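Local structure of rhizobiales Sp. Pch2 (Marine metagenome, 6PB3) at residues P74-L79 with P211-R216; T107-S112 with E133-E138; Q126-A131 with N181-G186; D188-G193 with A197-C202. The protein is a Trip13-like AAA ATPase that probably remodels HORMA domain proteins and so regulates bacterial cGAS-like enzymes in immunity against bacteriophages. All blocks are in the same frame, centred on the assembly; numbering follows the deposited sequence.

Overall arrangement
All four interactions lie in the AAA ATPase core. Interactions 1, 2 and 4 set a strand of the central sheet against a helix-containing segment, and interaction 3 joins helices 124-141 and 179-192, used by interactions 2 and 4. Along the chain, the segments of interactions 2 and 3 interleave, interaction 4 comes after both, and the two segments of interaction 1 bracket all of them. Interactions 1 and 4 have centres about 9 Å apart and use the neighbouring strands 76-81 and 197-203. Interactions 1 and 2, with centres about 17 Å apart, do not touch. Phe183 bridges the layers, meeting Val213, Val199 and Met201, so that helices, sheet and the subunit-facing helix 211-214 form one packed unit.

Interaction 1 (P74-L79 with P211-R216); sequences PPLIVL and PAVRRR
Arg216, whose backbone carbonyl supports the ring of Pro74, also makes the shortest polar bond here: its NH1 reaches back to Ala212 O at 2.8 Å, with an N-H...O angle of 151°. The acceptor lies close to the guanidinium plane, although the donor is tilted from the plane of the carbonyl. NE of the same group forms a salt bridge with Asp188 of helix 179-192, so the guanidinium is held on two sides and its rotation is restricted. With the chain extended from CG to NE, the charged end runs away from 74-79 and leaves the aliphatic root to do the packing. Arg216 O sits equally close, 3.5 Å, to Pro74 CB, CG and CD. Pro74 CG also touches Arg216 CB at 4.0 Å, the two side chains crossing at about a right angle. Further along, Leu76 places CD2 3.5 Å from Val213 O and 4.1 Å from Val213 CG1. Its CG is anti to the backbone N (chi1 164°), which carries CD2 to the Val213 carbonyl. Arg214 and Arg215 instead face the second subunit, where they pack on Val83 and Thr88 respectively. A strand leading into a probable Walker A loop, backed by an arginine-rich segment, 214-216, that meets the equivalent loop of a neighbouring subunit, is consistent with the intersubunit ATPase site of AAA proteins, where arginine fingers reach across.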
loop_
_atom_site.group_PDB
_atom_site.type_symbol
_atom_site.label_atom_id
_atom_site.label_comp_id
_atom_site.label_asym_id
_atom_site.label_seq_id
_atom_site.Cartn_x
_atom_site.Cartn_y
_atom_site.Cartn_z
ATOM N N PRO A 74 -1.117 35.354 -6.644
ATOM C CA PRO A 74 -2.427 35.330 -5.990
ATOM C C PRO A 74 -2.267 35.374 -4.490
ATOM O O PRO A 74 -1.305 34.809 -3.931
ATOM C CB PRO A 74 -3.028 33.994 -6.456
ATOM C CG PRO A 74 -2.203 33.562 -7.631
ATOM C CD PRO A 74 -0.833 34.118 -7.384
ATOM N N PRO A 75 -3.174 36.070 -3.773
ATOM C CA PRO A 75 -3.007 36.326 -2.318
ATOM C C PRO A 75 -3.420 35.159 -1.428
ATOM O O PRO A 75 -4.351 35.233 -0.623
ATOM C CB PRO A 75 -3.883 37.568 -2.100
ATOM C CG PRO A 75 -4.960 37.449 -3.123
ATOM C CD PRO A 75 -4.354 36.757 -4.332
ATOM N N LEU A 76 -2.675 34.060 -1.530
ATOM C CA LEU A 76 -2.922 32.852 -0.757
ATOM C C LEU A 76 -1.619 32.420 -0.110
ATOM O O LEU A 76 -0.579 32.383 -0.772
ATOM C CB LEU A 76 -3.472 31.724 -1.650
ATOM C CG LEU A 76 -3.419 30.297 -1.089
ATOM C CD1 LEU A 76 -4.446 30.087 0.028
ATOM C CD2 LEU A 76 -3.612 29.251 -2.209
ATOM N N ILE A 77 -1.679 32.071 1.171
ATOM C CA ILE A 77 -0.532 31.544 1.901
ATOM C C ILE A 77 -0.922 30.199 2.489
ATOM O O ILE A 77 -1.960 30.078 3.153
ATOM C CB ILE A 77 -0.060 32.505 3.010
ATOM C CG1 ILE A 77 0.298 33.858 2.402
ATOM C CG2 ILE A 77 1.152 31.909 3.732
ATOM C CD1 ILE A 77 0.505 34.975 3.421
ATOM N N VAL A 78 -0.087 29.192 2.256
ATOM C CA VAL A 78 -0.336 27.834 2.720
ATOM C C VAL A 78 0.586 27.554 3.897
ATOM O O VAL A 78 1.801 27.761 3.803
ATOM C CB VAL A 78 -0.123 26.819 1.586
ATOM C CG1 VAL A 78 -0.160 25.377 2.123
ATOM C CG2 VAL A 78 -1.210 26.983 0.537
ATOM N N LEU A 79 0.010 27.094 5.006
ATOM C CA LEU A 79 0.762 26.579 6.146
ATOM C C LEU A 79 0.628 25.070 6.132
ATOM O O LEU A 79 -0.480 24.549 6.289
ATOM C CB LEU A 79 0.247 27.152 7.473
ATOM C CG LEU A 79 0.092 28.661 7.634
ATOM C CD1 LEU A 79 -0.192 29.000 9.123
ATOM C CD2 LEU A 79 1.319 29.395 7.147
ATOM N N PRO A 211 -3.927 20.420 -6.719
ATOM C CA PRO A 211 -2.796 21.101 -7.378
ATOM C C PRO A 211 -3.119 22.516 -7.816
ATOM O O PRO A 211 -2.254 23.400 -7.761
ATOM C CB PRO A 211 -2.511 20.203 -8.592
ATOM C CG PRO A 211 -3.126 18.881 -8.236
ATOM C CD PRO A 211 -4.293 19.155 -7.374
ATOM N N ALA A 212 -4.349 22.747 -8.270
ATOM C CA ALA A 212 -4.752 24.084 -8.691
ATOM C C ALA A 212 -4.836 25.053 -7.518
ATOM O O ALA A 212 -4.751 26.276 -7.714
ATOM C CB ALA A 212 -6.086 24.000 -9.434
ATOM N N VAL A 213 -4.961 24.531 -6.297
ATOM C CA VAL A 213 -4.813 25.378 -5.126
ATOM C C VAL A 213 -3.341 25.596 -4.821
ATOM O O VAL A 213 -2.907 26.726 -4.589
ATOM C CB VAL A 213 -5.558 24.772 -3.922
ATOM C CG1 VAL A 213 -5.105 25.434 -2.620
ATOM C CG2 VAL A 213 -7.058 24.914 -4.114
ATOM N N ARG A 214 -2.551 24.522 -4.845
ATOM C CA ARG A 214 -1.149 24.612 -4.450
ATOM C C ARG A 214 -0.387 25.599 -5.320
ATOM O O ARG A 214 0.390 26.417 -4.812
ATOM C CB ARG A 214 -0.506 23.229 -4.534
ATOM C CG ARG A 214 0.441 22.940 -3.412
ATOM C CD ARG A 214 1.145 21.632 -3.609
ATOM N NE ARG A 214 0.223 20.546 -3.922
ATOM C CZ ARG A 214 0.631 19.309 -4.170
ATOM N NH1 ARG A 214 1.929 19.047 -4.121
ATOM N NH2 ARG A 214 -0.239 18.343 -4.464
ATOM N N ARG A 215 -0.611 25.547 -6.633
ATOM C CA ARG A 215 0.173 26.357 -7.555
ATOM C C ARG A 215 -0.137 27.841 -7.442
ATOM O O ARG A 215 0.661 28.654 -7.912
ATOM C CB ARG A 215 -0.051 25.877 -8.994
ATOM C CG ARG A 215 -1.379 26.286 -9.619
ATOM C CD ARG A 215 -1.463 25.764 -11.082
ATOM N NE ARG A 215 -2.634 26.284 -11.786
ATOM C CZ ARG A 215 -3.664 25.539 -12.182
ATOM N NH1 ARG A 215 -3.666 24.221 -11.965
ATOM N NH2 ARG A 215 -4.685 26.108 -12.817
ATOM N N ARG A 216 -1.244 28.208 -6.804
ATOM C CA ARG A 216 -1.597 29.605 -6.586
ATOM C C ARG A 216 -1.038 30.197 -5.294
ATOM O O ARG A 216 -1.083 31.420 -5.131
ATOM C CB ARG A 216 -3.114 29.763 -6.592
ATOM C CG ARG A 216 -3.706 29.657 -7.989
ATOM C CD ARG A 216 -5.219 29.626 -7.953
ATOM N NE ARG A 216 -5.805 29.841 -9.281
ATOM C CZ ARG A 216 -5.953 28.891 -10.203
ATOM N NH1 ARG A 216 -5.531 27.654 -9.965
ATOM N NH2 ARG A 216 -6.526 29.181 -11.372
#

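Interaction 2 (T107-S112 with E133-E138); sequences TLLPLS and EHTVSE
Leu109 makes all the close van der Waals contacts across this interface, turning its two methyl groups to helix 124-141. CD1 lies 3.6 Å from His134 ND1 and 3.7 Å from Thr135 OG1. It meets the imidazole at its edge, near the ring plane, and does not lie over a face. CD2 is 4.0 Å from His134 CE1, and the leucine and histidine side chains cross at about a right angle. Thr135, by contrast, runs past Leu109 in the opposite direction.

Two further neighbours flank the imidazole. His134 CG is anti to the backbone N (chi1 -175°), swinging the ring out toward the strand, while Glu138 CG, one helical turn on, sits over the rim of one ring face, 3.7 Å above the plane. Phe11 meets the ring with the planes at about 50°.

No hydrogen bond crosses between the segments; Thr135 OG1 is bonded to Ala131 O of its own helix, so this buried hydroxyl has a partner although it faces a methyl group. Strand 105-111 runs beside the parallel strand 151-157, and helix 124-141, which joins the two in a beta-alpha-beta crossover, also rests on Val153 and Leu155 through Thr135.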
loop_
_atom_site.group_PDB
_atom_site.type_symbol
_atom_site.label_atom_id
_atom_site.label_comp_id
_atom_site.label_asym_id
_atom_site.label_seq_id
_atom_site.Cartn_x
_atom_site.Cartn_y
_atom_site.Cartn_z
ATOM N N THR A 107 -9.515 42.604 9.904
ATOM C CA THR A 107 -10.649 41.749 10.213
ATOM C C THR A 107 -10.328 40.333 9.753
ATOM O O THR A 107 -10.027 40.113 8.572
ATOM C CB THR A 107 -11.912 42.257 9.519
ATOM O OG1 THR A 107 -12.213 43.586 9.967
ATOM C CG2 THR A 107 -13.078 41.343 9.824
ATOM N N LEU A 108 -10.396 39.378 10.670
ATOM C CA LEU A 108 -10.176 37.974 10.339
ATOM C C LEU A 108 -11.515 37.267 10.193
ATOM O O LEU A 108 -12.358 37.329 11.095
ATOM C CB LEU A 108 -9.330 37.288 11.406
ATOM C CG LEU A 108 -9.092 35.793 11.226
ATOM C CD1 LEU A 108 -7.894 35.540 10.308
ATOM C CD2 LEU A 108 -8.890 35.147 12.584
ATOM N N LEU A 109 -11.707 36.603 9.056
ATOM C CA LEU A 109 -12.909 35.816 8.806
ATOM C C LEU A 109 -12.531 34.345 8.804
ATOM O O LEU A 109 -11.970 33.849 7.815
ATOM C CB LEU A 109 -13.561 36.201 7.473
ATOM C CG LEU A 109 -13.919 37.687 7.353
ATOM C CD1 LEU A 109 -14.356 38.002 5.942
ATOM C CD2 LEU A 109 -14.994 38.089 8.358
ATOM N N PRO A 110 -12.813 33.603 9.874
ATOM C CA PRO A 110 -12.521 32.163 9.872
ATOM C C PRO A 110 -13.647 31.399 9.190
ATOM O O PRO A 110 -14.827 31.579 9.507
ATOM C CB PRO A 110 -12.432 31.814 11.359
ATOM C CG PRO A 110 -13.405 32.772 11.993
ATOM C CD PRO A 110 -13.373 34.054 11.162
ATOM N N LEU A 111 -13.272 30.569 8.223
ATOM C CA LEU A 111 -14.215 29.695 7.540
ATOM C C LEU A 111 -14.403 28.412 8.343
ATOM O O LEU A 111 -13.468 27.614 8.470
ATOM C CB LEU A 111 -13.716 29.375 6.136
ATOM C CG LEU A 111 -14.821 29.300 5.091
ATOM C CD1 LEU A 111 -14.214 29.019 3.735
ATOM C CD2 LEU A 111 -15.819 28.240 5.458
ATOM N N SER A 112 -15.608 28.213 8.876
ATOM C CA SER A 112 -15.970 26.949 9.525
ATOM C C SER A 112 -16.264 25.865 8.496
ATOM O O SER A 112 -17.320 25.243 8.530
ATOM C CB SER A 112 -17.183 27.137 10.442
ATOM O OG SER A 112 -18.313 27.602 9.722
ATOM N N GLU A 133 -17.395 36.109 -1.545
ATOM C CA GLU A 133 -18.184 37.290 -1.862
ATOM C C GLU A 133 -18.183 38.278 -0.699
ATOM O O GLU A 133 -18.019 39.488 -0.893
ATOM C CB GLU A 133 -19.611 36.899 -2.220
ATOM C CG GLU A 133 -20.460 38.107 -2.593
ATOM C CD GLU A 133 -19.904 38.856 -3.790
ATOM O OE1 GLU A 133 -19.314 38.208 -4.679
ATOM O OE2 GLU A 133 -20.059 40.092 -3.846
ATOM N N HIS A 134 -18.369 37.773 0.522
ATOM C CA HIS A 134 -18.305 38.641 1.691
ATOM C C HIS A 134 -16.928 39.277 1.816
ATOM O O HIS A 134 -16.811 40.486 2.052
ATOM C CB HIS A 134 -18.654 37.844 2.950
ATOM C CG HIS A 134 -18.736 38.673 4.197
ATOM N ND1 HIS A 134 -17.823 38.561 5.223
ATOM C CD2 HIS A 134 -19.626 39.619 4.586
ATOM C CE1 HIS A 134 -18.143 39.402 6.191
ATOM N NE2 HIS A 134 -19.232 40.056 5.829
ATOM N N THR A 135 -15.872 38.481 1.630
ATOM C CA THR A 135 -14.518 39.005 1.757
ATOM C C THR A 135 -14.270 40.136 0.766
ATOM O O THR A 135 -13.707 41.177 1.131
ATOM C CB THR A 135 -13.510 37.880 1.558
ATOM O OG1 THR A 135 -13.810 36.813 2.464
ATOM C CG2 THR A 135 -12.101 38.373 1.818
ATOM N N VAL A 136 -14.715 39.962 -0.482
ATOM C CA VAL A 136 -14.573 41.012 -1.487
ATOM C C VAL A 136 -15.328 42.267 -1.065
ATOM O O VAL A 136 -14.802 43.384 -1.144
ATOM C CB VAL A 136 -15.049 40.499 -2.860
ATOM C CG1 VAL A 136 -15.061 41.624 -3.883
ATOM C CG2 VAL A 136 -14.174 39.343 -3.330
ATOM N N SER A 137 -16.570 42.104 -0.608
ATOM C CA SER A 137 -17.376 43.259 -0.219
ATOM C C SER A 137 -16.708 44.042 0.908
ATOM O O SER A 137 -16.546 45.265 0.821
ATOM C CB SER A 137 -18.778 42.802 0.190
ATOM O OG SER A 137 -19.534 43.877 0.713
ATOM N N GLU A 138 -16.302 43.349 1.972
ATOM C CA GLU A 138 -15.670 44.027 3.099
ATOM C C GLU A 138 -14.366 44.697 2.687
ATOM O O GLU A 138 -14.065 45.809 3.132
ATOM C CB GLU A 138 -15.434 43.038 4.235
ATOM C CG GLU A 138 -16.684 42.747 5.041
ATOM C CD GLU A 138 -17.259 44.005 5.670
ATOM O OE1 GLU A 138 -16.495 44.742 6.336
ATOM O OE2 GLU A 138 -18.467 44.265 5.479
#

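Interaction 3 (Q126-A131 with N181-G186); sequences QLISAA and NAFIRG
Ile128 presses its CG2 methyl into the backbone of the facing helix, 3.6 Å from Phe183 N and 3.7 Å from Ala182 C. The same methyl is 3.8 Å from Ala182 CB and 4.0 Å from Phe183 CB, and it lies at the edge of the Phe183 ring, near its plane. Ala182 CB in turn fits between two neighbours of the opposite helix, Ile128 and Ser129, with Ser129 OG 3.7 Å away. No hydrogen bond passes between the segments.

Rotamers set up this first shell. Ile128 keeps CG2 anti to the backbone N while CG1 stays beside that nitrogen (chi1 -70°), so the short branch does the touching. The hydroxyl of Ser129 is bonded to Thr125 O one turn earlier, which holds it against its own helix as it packs on the alanine methyl. Phe183 has CG anti to its backbone N and sends the ring toward the sheet, where it packs on Val199 and Met201. It also meets the Phe132 ring at about 60° and Val213 of helix 211-214.

The segment axes approach to 8.6 Å and run nearly parallel, 11° apart, with small Ala182 and Ser129 at the closest CA pair. Side-by-side parallel helices covering one face of a mainly parallel sheet are characteristic of the alpha-beta core of P-loop ATPases, here in its AAA form.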
loop_
_atom_site.group_PDB
_atom_site.type_symbol
_atom_site.label_atom_id
_atom_site.label_comp_id
_atom_site.label_asym_id
_atom_site.label_seq_id
_atom_site.Cartn_x
_atom_site.Cartn_y
_atom_site.Cartn_z
ATOM N N GLN A 126 -21.379 26.402 -2.048
ATOM C CA GLN A 126 -22.084 27.616 -1.643
ATOM C C GLN A 126 -21.338 28.342 -0.525
ATOM O O GLN A 126 -21.201 29.571 -0.555
ATOM C CB GLN A 126 -23.511 27.277 -1.200
ATOM C CG GLN A 126 -24.384 26.606 -2.254
ATOM C CD GLN A 126 -25.779 26.263 -1.733
ATOM O OE1 GLN A 126 -25.963 25.984 -0.546
ATOM N NE2 GLN A 126 -26.770 26.292 -2.625
ATOM N N LEU A 127 -20.846 27.597 0.468
ATOM C CA LEU A 127 -20.144 28.219 1.588
ATOM C C LEU A 127 -18.900 28.961 1.123
ATOM O O LEU A 127 -18.639 30.084 1.565
ATOM C CB LEU A 127 -19.781 27.156 2.624
ATOM C CG LEU A 127 -18.986 27.560 3.870
ATOM C CD1 LEU A 127 -19.629 28.730 4.607
ATOM C CD2 LEU A 127 -18.840 26.360 4.798
ATOM N N ILE A 128 -18.130 28.360 0.219
ATOM C CA ILE A 128 -16.878 28.970 -0.219
ATOM C C ILE A 128 -17.153 30.234 -1.024
ATOM O O ILE A 128 -16.535 31.281 -0.793
ATOM C CB ILE A 128 -16.050 27.954 -1.021
ATOM C CG1 ILE A 128 -15.529 26.858 -0.089
ATOM C CG2 ILE A 128 -14.928 28.650 -1.751
ATOM C CD1 ILE A 128 -14.944 25.664 -0.813
ATOM N N SER A 129 -18.089 30.154 -1.976
ATOM C CA SER A 129 -18.503 31.335 -2.730
ATOM C C SER A 129 -18.934 32.458 -1.798
ATOM O O SER A 129 -18.451 33.590 -1.908
ATOM C CB SER A 129 -19.643 30.980 -3.686
ATOM O OG SER A 129 -19.218 30.025 -4.634
ATOM N N ALA A 130 -19.858 32.160 -0.880
ATOM C CA ALA A 130 -20.349 33.186 0.033
ATOM C C ALA A 130 -19.199 33.837 0.780
ATOM O O ALA A 130 -19.097 35.066 0.829
ATOM C CB ALA A 130 -21.356 32.587 1.014
ATOM N N ALA A 131 -18.306 33.022 1.345
ATOM C CA ALA A 131 -17.163 33.555 2.078
ATOM C C ALA A 131 -16.351 34.508 1.211
ATOM O O ALA A 131 -15.953 35.590 1.659
ATOM C CB ALA A 131 -16.289 32.408 2.583
ATOM N N ASN A 181 -13.230 24.489 -7.258
ATOM C CA ASN A 181 -13.378 25.517 -8.284
ATOM C C ASN A 181 -13.870 26.829 -7.688
ATOM O O ASN A 181 -13.394 27.906 -8.065
ATOM C CB ASN A 181 -14.319 25.036 -9.382
ATOM C CG ASN A 181 -13.625 24.943 -10.719
ATOM O OD1 ASN A 181 -12.887 23.995 -10.980
ATOM N ND2 ASN A 181 -13.833 25.946 -11.566
ATOM N N ALA A 182 -14.820 26.758 -6.751
ATOM C CA ALA A 182 -15.271 27.962 -6.058
ATOM C C ALA A 182 -14.120 28.648 -5.334
ATOM O O ALA A 182 -14.053 29.881 -5.281
ATOM C CB ALA A 182 -16.387 27.613 -5.074
ATOM N N PHE A 183 -13.211 27.861 -4.764
ATOM C CA PHE A 183 -12.081 28.416 -4.029
ATOM C C PHE A 183 -11.091 29.083 -4.973
ATOM O O PHE A 183 -10.612 30.192 -4.707
ATOM C CB PHE A 183 -11.414 27.295 -3.240
ATOM C CG PHE A 183 -10.377 27.764 -2.279
ATOM C CD1 PHE A 183 -10.731 28.502 -1.160
ATOM C CD2 PHE A 183 -9.041 27.464 -2.485
ATOM C CE1 PHE A 183 -9.772 28.931 -0.263
ATOM C CE2 PHE A 183 -8.076 27.889 -1.597
ATOM C CZ PHE A 183 -8.442 28.632 -0.487
ATOM N N ILE A 184 -10.784 28.412 -6.084
ATOM C CA ILE A 184 -9.882 28.955 -7.098
ATOM C C ILE A 184 -10.424 30.264 -7.649
ATOM O O ILE A 184 -9.703 31.262 -7.760
ATOM C CB ILE A 184 -9.694 27.931 -8.228
ATOM C CG1 ILE A 184 -8.812 26.774 -7.779
ATOM C CG2 ILE A 184 -9.177 28.591 -9.482
ATOM C CD1 ILE A 184 -9.076 25.555 -8.622
ATOM N N ARG A 185 -11.695 30.261 -8.051
ATOM C CA ARG A 185 -12.319 31.485 -8.537
ATOM C C ARG A 185 -12.246 32.592 -7.493
ATOM O O ARG A 185 -12.020 33.759 -7.832
ATOM C CB ARG A 185 -13.766 31.203 -8.938
ATOM C CG ARG A 185 -13.883 30.270 -10.137
ATOM C CD ARG A 185 -15.317 29.862 -10.417
ATOM N NE ARG A 185 -15.384 28.882 -11.497
ATOM C CZ ARG A 185 -16.515 28.426 -12.028
ATOM N NH1 ARG A 185 -17.685 28.861 -11.575
ATOM N NH2 ARG A 185 -16.478 27.535 -13.015
ATOM N N GLY A 186 -12.409 32.245 -6.214
ATOM C CA GLY A 186 -12.335 33.260 -5.172
ATOM C C GLY A 186 -10.946 33.855 -5.052
ATOM O O GLY A 186 -10.786 35.078 -4.962
#

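Interaction 4 (D188-G193 with A197-C202); sequences DRLGNG and AAVIMC
A tight connection from helix to strand, the closing half of a beta-alpha-beta crossover, brings Leu190 on the last turns of helix 179-192 against Ala197 and Val199 at the start of strand 197-203. Leu190 divides its branches between the two residues. CD1 meets Val199 CG2 at 3.7 Å, and CD2 meets Ala197 CB at 4.0 Å, so the fork of the leucine spans two residues on the same face of the strand. Its first torsion (chi1 -67°) sets CG beside the backbone N and lets both methyls reach the strand, the side chain crossing that of Val199 at about a right angle.

Val199 likewise uses its two methyls differently: with CG1 anti to the backbone N (chi1 -172°), CG2 is left to meet Leu190. Strand 197-203 is an inner strand of the AAA sheet, bonded through its backbone to strand 151-157 on one side and strand 76-81 on the other. Ala198 and Ile200 face the other surface of the sheet and pack on helix 33-47, whereas Leu190 is enclosed on its own surface by Phe132 and Val136 of helix 124-141.

The helix finishes with Asn192 N bonded to Asp188 O at 2.7 Å; the next bond, from Gly193 N to Arg189 O, is weak, and Gly193 is the first residue to leave helical geometry. Arg189 NH2 forms a salt bridge with Glu133 OE1 of helix 124-141, while Gly191 CA packs against Pro75 CD.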
loop_
_atom_site.group_PDB
_atom_site.type_symbol
_atom_site.label_atom_id
_atom_site.label_comp_id
_atom_site.label_asym_id
_atom_site.label_seq_id
_atom_site.Cartn_x
_atom_site.Cartn_y
_atom_site.Cartn_z
ATOM N N ASP A 188 -8.509 33.914 -7.340
ATOM C CA ASP A 188 -8.221 34.719 -8.523
ATOM C C ASP A 188 -8.900 36.076 -8.435
ATOM O O ASP A 188 -8.313 37.103 -8.795
ATOM C CB ASP A 188 -8.682 33.980 -9.776
ATOM C CG ASP A 188 -7.842 32.777 -10.072
ATOM O OD1 ASP A 188 -6.793 32.620 -9.416
ATOM O OD2 ASP A 188 -8.229 31.987 -10.953
ATOM N N ARG A 189 -10.141 36.094 -7.950
ATOM C CA ARG A 189 -10.884 37.342 -7.844
ATOM C C ARG A 189 -10.201 38.305 -6.874
ATOM O O ARG A 189 -10.114 39.510 -7.140
ATOM C CB ARG A 189 -12.313 37.023 -7.413
ATOM C CG ARG A 189 -13.303 38.144 -7.524
ATOM C CD ARG A 189 -14.679 37.587 -7.223
ATOM N NE ARG A 189 -15.639 38.616 -6.847
ATOM C CZ ARG A 189 -16.772 38.366 -6.201
ATOM N NH1 ARG A 189 -17.084 37.121 -5.855
ATOM N NH2 ARG A 189 -17.587 39.361 -5.889
ATOM N N LEU A 190 -9.687 37.787 -5.754
ATOM C CA LEU A 190 -8.934 38.630 -4.831
ATOM C C LEU A 190 -7.641 39.118 -5.472
ATOM O O LEU A 190 -7.189 40.240 -5.205
ATOM C CB LEU A 190 -8.628 37.867 -3.540
ATOM C CG LEU A 190 -9.802 37.487 -2.635
ATOM C CD1 LEU A 190 -9.314 36.860 -1.325
ATOM C CD2 LEU A 190 -10.671 38.693 -2.360
ATOM N N GLY A 191 -7.018 38.274 -6.303
ATOM C CA GLY A 191 -5.761 38.657 -6.922
ATOM C C GLY A 191 -5.944 39.649 -8.052
ATOM O O GLY A 191 -5.165 40.598 -8.184
ATOM N N ASN A 192 -7.002 39.469 -8.852
ATOM C CA ASN A 192 -7.285 40.394 -9.943
ATOM C C ASN A 192 -7.439 41.822 -9.432
ATOM O O ASN A 192 -6.881 42.762 -10.010
ATOM C CB ASN A 192 -8.542 39.947 -10.694
ATOM C CG ASN A 192 -8.247 38.923 -11.778
ATOM O OD1 ASN A 192 -7.122 38.828 -12.275
ATOM N ND2 ASN A 192 -9.267 38.159 -12.157
ATOM N N GLY A 193 -8.149 42.000 -8.326
ATOM C CA GLY A 193 -8.335 43.328 -7.791
ATOM C C GLY A 193 -7.163 43.781 -6.948
ATOM O O GLY A 193 -6.266 43.017 -6.594
ATOM N N ALA A 197 -6.917 42.121 0.767
ATOM C CA ALA A 197 -7.433 40.859 1.288
ATOM C C ALA A 197 -6.460 39.729 0.967
ATOM O O ALA A 197 -5.829 39.730 -0.097
ATOM C CB ALA A 197 -8.815 40.548 0.701
ATOM N N ALA A 198 -6.351 38.768 1.891
ATOM C CA ALA A 198 -5.493 37.592 1.737
ATOM C C ALA A 198 -6.168 36.365 2.340
ATOM O O ALA A 198 -7.071 36.472 3.175
ATOM C CB ALA A 198 -4.132 37.792 2.411
ATOM N N VAL A 199 -5.692 35.189 1.927
ATOM C CA VAL A 199 -6.226 33.915 2.388
ATOM C C VAL A 199 -5.097 33.123 3.026
ATOM O O VAL A 199 -4.012 33.003 2.447
ATOM C CB VAL A 199 -6.862 33.093 1.245
ATOM C CG1 VAL A 199 -7.577 31.851 1.822
ATOM C CG2 VAL A 199 -7.804 33.938 0.407
ATOM N N ILE A 200 -5.356 32.579 4.207
ATOM C CA ILE A 200 -4.457 31.644 4.863
ATOM C C ILE A 200 -5.137 30.293 4.868
ATOM O O ILE A 200 -6.289 30.164 5.311
ATOM C CB ILE A 200 -4.122 32.065 6.306
ATOM C CG1 ILE A 200 -3.458 33.444 6.325
ATOM C CG2 ILE A 200 -3.260 30.974 6.982
ATOM C CD1 ILE A 200 -3.299 34.043 7.716
HETATM N N MSE A 201 -4.431 29.281 4.420
HETATM C CA MSE A 201 -5.010 27.973 4.622
HETATM C C MSE A 201 -4.004 27.005 5.199
HETATM O O MSE A 201 -2.829 27.008 4.846
HETATM C CB MSE A 201 -5.607 27.466 3.329
HETATM C CG MSE A 201 -4.653 27.148 2.249
HETATM SE SE MSE A 201 -5.740 26.015 1.126
HETATM C CE MSE A 201 -6.097 24.669 2.440
ATOM N N CYS A 202 -4.489 26.174 6.110
ATOM C CA CYS A 202 -3.662 25.216 6.820
ATOM C C CYS A 202 -3.971 23.821 6.305
ATOM O O CYS A 202 -5.131 23.494 6.036
ATOM C CB CYS A 202 -3.907 25.286 8.349
ATOM S SG CYS A 202 -3.621 26.934 9.038
#